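Local coordinates for protein amphinase-2 (Rana pipiens, PDB 2P6Z) that hydrolyses polymeric RNA, including ribosomal RNA, as a secreted, cytotoxic endonuclease of the pancreatic ribonuclease family, at residues T72-L77 and T94-I99. Numbering follows the deposited sequence.
Sequences TQQFTL and TNFICI. With NA (sodium ion), chain C.
Phe-75 and Asn-95 form a hydrogen-bonded antiparallel pair in the long beta hairpin of the pancreatic ribonuclease fold, made by strands 75-84 and 87-102, and illustrate how a strand pair settles its polar atoms where the partners diverge. The amide N of Phe-75 gives a nearly straight bond (171°) to Asn-95 O at 2.8 Å, arriving from above the carbonyl plane; the returning bond, Asn-95 N to Phe-75 O, is longer at 3.1 Å but lies in the plane of the Phe-75 carbonyl. Phe-75 O also receives a CA-H...O contact from Thr-94. Beyond this pair the two chains part: Phe-96 shares a backbone bond with Gly-113, and Ile-97 N turns to Ser-71 OG, while the amide N of Phe-96 makes a weak bond to Asn-95 OD1, 2.7 Å away. The Phe-96 ring takes Gln-74 CG over the centre of one face, 3.7 Å from the centroid, and meets Thr-72 O at its edge; Lys-114 adds a cation-pi contact. Were Phe-96 replaced by an alanine, the aliphatic part of Gln-74 would probably lose its platform and its amide be freer to swing from the metal. On the side facing strand 45-50, Leu-77, whose side chain lies near Thr-47, a probable substrate-binding residue, sets CD2 against Ile-97 CG2 at 3.8 Å. The acceptors Gln-74 OE1 and Thr-94 O, 3.5 Å apart, are reconciled by a sodium ion. With its side chain extended beyond CG (chi2 -177°), Gln-74 brings OE1 to 2.9 Å from sodium; Thr-94 chelates it through O at 2.5 Å and OG1, and two waters bind it as well.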
ATOM      1  N   THR A  72      10.143  -8.360  -6.273  1.00 14.62           N
ATOM      2  CA  THR A  72      11.525  -8.638  -6.650  1.00 16.02           C
ATOM      3  C   THR A  72      12.368  -7.363  -6.651  1.00 16.11           C
ATOM      4  O   THR A  72      13.604  -7.417  -6.540  1.00 16.32           O
ATOM      5  CB  THR A  72      11.624  -9.385  -8.008  1.00 15.90           C
ATOM      6  OG1 THR A  72      10.987  -8.618  -9.034  1.00 18.88           O
ATOM      7  CG2 THR A  72      10.949 -10.731  -7.921  1.00 16.72           C
ATOM      8  N   GLN A  73      11.688  -6.221  -6.758  1.00 16.12           N
ATOM      9  CA  GLN A  73      12.365  -4.939  -6.671  0.70 16.39           C
ATOM     10  C   GLN A  73      11.884  -4.152  -5.467  1.00 16.03           C
ATOM     11  O   GLN A  73      10.844  -4.463  -4.876  1.00 15.98           O
ATOM     12  CB  GLN A  73      12.212  -4.141  -7.973  0.70 16.85           C
ATOM     13  CG  GLN A  73      13.118  -4.676  -9.083  0.70 18.06           C
ATOM     14  CD  GLN A  73      12.939  -3.970 -10.408  0.70 20.21           C
ATOM     15  OE1 GLN A  73      12.762  -4.617 -11.440  0.70 23.01           O
ATOM     16  NE2 GLN A  73      12.995  -2.642 -10.396  0.70 21.17           N
ATOM     17  N   GLN A  74      12.668  -3.157  -5.072  1.00 15.38           N
ATOM     18  CA  GLN A  74      12.277  -2.303  -3.963  1.00 14.68           C
ATOM     19  C   GLN A  74      11.381  -1.174  -4.459  1.00 14.42           C
ATOM     20  O   GLN A  74      11.454  -0.766  -5.623  1.00 13.69           O
ATOM     21  CB  GLN A  74      13.497  -1.737  -3.245  1.00 14.68           C
ATOM     22  CG  GLN A  74      14.367  -2.803  -2.596  1.00 14.46           C
ATOM     23  CD  GLN A  74      15.516  -2.214  -1.828  1.00 15.57           C
ATOM     24  OE1 GLN A  74      15.330  -1.387  -0.933  1.00 18.29           O
ATOM     25  NE2 GLN A  74      16.716  -2.637  -2.169  1.00 16.46           N
ATOM     26  N   PHE A  75      10.539  -0.674  -3.564  1.00 13.76           N
ATOM     27  CA  PHE A  75       9.631   0.418  -3.891  1.00 13.72           C
ATOM     28  C   PHE A  75       9.909   1.549  -2.927  1.00 13.59           C
ATOM     29  O   PHE A  75      10.376   1.313  -1.813  1.00 13.08           O
ATOM     30  CB  PHE A  75       8.163  -0.029  -3.752  1.00 13.51           C
ATOM     31  CG  PHE A  75       7.685  -0.917  -4.865  1.00 13.84           C
ATOM     32  CD1 PHE A  75       7.710  -2.297  -4.731  1.00 14.22           C
ATOM     33  CD2 PHE A  75       7.194  -0.368  -6.048  1.00 14.11           C
ATOM     34  CE1 PHE A  75       7.277  -3.123  -5.762  1.00 14.55           C
ATOM     35  CE2 PHE A  75       6.753  -1.180  -7.080  1.00 15.05           C
ATOM     36  CZ  PHE A  75       6.798  -2.566  -6.941  1.00 14.41           C
ATOM     37  N   THR A  76       9.640   2.779  -3.363  1.00 13.57           N
ATOM     38  CA  THR A  76       9.610   3.917  -2.454  1.00 13.47           C
ATOM     39  C   THR A  76       8.305   3.866  -1.649  1.00 12.54           C
ATOM     40  O   THR A  76       7.207   3.777  -2.228  1.00 11.70           O
ATOM     41  CB  THR A  76       9.707   5.256  -3.209  1.00 13.83           C
ATOM     42  OG1 THR A  76      10.931   5.297  -3.962  1.00 17.28           O
ATOM     43  CG2 THR A  76       9.715   6.398  -2.222  1.00 14.39           C
ATOM     44  N   LEU A  77       8.442   3.926  -0.324  1.00 11.64           N
ATOM     45  CA  LEU A  77       7.320   3.766   0.601  1.00 11.17           C
ATOM     46  C   LEU A  77       7.212   4.927   1.584  1.00 10.79           C
ATOM     47  O   LEU A  77       8.202   5.312   2.205  1.00 11.39           O
ATOM     48  CB  LEU A  77       7.477   2.466   1.408  1.00 10.95           C
ATOM     49  CG  LEU A  77       7.713   1.135   0.692  1.00 11.32           C
ATOM     50  CD1 LEU A  77       7.988   0.043   1.719  1.00 11.26           C
ATOM     51  CD2 LEU A  77       6.529   0.770  -0.214  1.00 11.46           C
ATOM     52  N   THR A  94      12.931   3.004   1.069  1.00 13.76           N
ATOM     53  CA  THR A  94      12.732   2.033   0.015  1.00 14.10           C
ATOM     54  C   THR A  94      12.898   0.673   0.648  1.00 13.66           C
ATOM     55  O   THR A  94      13.730   0.482   1.555  1.00 13.53           O
ATOM     56  CB  THR A  94      13.716   2.230  -1.143  1.00 14.26           C
ATOM     57  OG1 THR A  94      15.053   2.210  -0.628  1.00 16.21           O
ATOM     58  CG2 THR A  94      13.470   3.571  -1.812  1.00 14.78           C
ATOM     59  N   ASN A  95      12.078  -0.260   0.188  1.00 13.39           N
ATOM     60  CA  ASN A  95      12.148  -1.645   0.617  1.00 13.05           C
ATOM     61  C   ASN A  95      11.315  -2.499  -0.320  1.00 12.81           C
ATOM     62  O   ASN A  95      10.494  -1.986  -1.096  1.00 12.55           O
ATOM     63  CB  ASN A  95      11.662  -1.808   2.069  1.00 12.90           C
ATOM     64  CG  ASN A  95      12.251  -3.038   2.755  1.00 12.90           C
ATOM     65  OD1 ASN A  95      12.870  -3.885   2.119  1.00 14.40           O
ATOM     66  ND2 ASN A  95      12.051  -3.138   4.057  1.00 11.96           N
ATOM     67  N   PHE A  96      11.548  -3.803  -0.255  1.00 12.28           N
ATOM     68  CA  PHE A  96      10.668  -4.767  -0.859  1.00 11.52           C
ATOM     69  C   PHE A  96       9.354  -4.715  -0.083  1.00 11.17           C
ATOM     70  O   PHE A  96       9.285  -4.160   1.026  1.00 11.01           O
ATOM     71  CB  PHE A  96      11.272  -6.177  -0.776  1.00 12.11           C
ATOM     72  CG  PHE A  96      12.654  -6.286  -1.375  1.00 12.09           C
ATOM     73  CD1 PHE A  96      13.781  -6.267  -0.558  1.00 13.00           C
ATOM     74  CD2 PHE A  96      12.821  -6.408  -2.756  1.00 12.71           C
ATOM     75  CE1 PHE A  96      15.070  -6.360  -1.103  1.00 12.65           C
ATOM     76  CE2 PHE A  96      14.105  -6.505  -3.314  1.00 12.77           C
ATOM     77  CZ  PHE A  96      15.223  -6.479  -2.487  1.00 12.87           C
ATOM     78  N   ILE A  97       8.309  -5.261  -0.684  1.00 10.26           N
ATOM     79  CA  ILE A  97       7.040  -5.427   0.024  1.00 10.35           C
ATOM     80  C   ILE A  97       6.561  -6.864  -0.091  1.00  9.79           C
ATOM     81  O   ILE A  97       6.950  -7.590  -1.011  1.00 10.21           O
ATOM     82  CB  ILE A  97       5.947  -4.454  -0.470  1.00  9.84           C
ATOM     83  CG1 ILE A  97       5.690  -4.626  -1.982  1.00 11.05           C
ATOM     84  CG2 ILE A  97       6.303  -3.011  -0.081  1.00 10.70           C
ATOM     85  CD1 ILE A  97       4.524  -3.743  -2.521  1.00 10.50           C
ATOM     86  N   CYS A  98       5.718  -7.259   0.858  1.00  9.38           N
ATOM     87  CA  CYS A  98       5.080  -8.559   0.867  1.00  8.94           C
ATOM     88  C   CYS A  98       3.571  -8.348   0.755  1.00  8.17           C
ATOM     89  O   CYS A  98       2.980  -7.683   1.603  1.00  7.53           O
ATOM     90  CB  CYS A  98       5.405  -9.280   2.180  1.00  8.70           C
ATOM     91  SG  CYS A  98       4.621 -10.884   2.342  1.00 10.16           S
ATOM     92  N   ILE A  99       2.964  -8.897  -0.291  1.00  8.27           N
ATOM     93  CA  ILE A  99       1.511  -8.750  -0.499  1.00  9.01           C
ATOM     94  C   ILE A  99       0.832 -10.104  -0.625  1.00  9.52           C
ATOM     95  O   ILE A  99       1.485 -11.109  -0.935  1.00  9.85           O
ATOM     96  CB  ILE A  99       1.167  -7.860  -1.736  1.00  8.69           C
ATOM     97  CG1 ILE A  99       1.760  -8.452  -3.019  1.00  9.22           C
ATOM     98  CG2 ILE A  99       1.644  -6.426  -1.516  1.00  7.90           C
ATOM     99  CD1 ILE A  99       1.289  -7.787  -4.293  1.00 10.56           C
TER
HETATM  100 NA    NA C 402      16.203   0.234   1.279  1.00 39.51          NA
HETATM  101  O   HOH W   1      17.939   0.719  -0.283  1.00 35.49           O
HETATM  102  O   HOH W   2      15.973  -1.142   3.171  1.00 31.70           O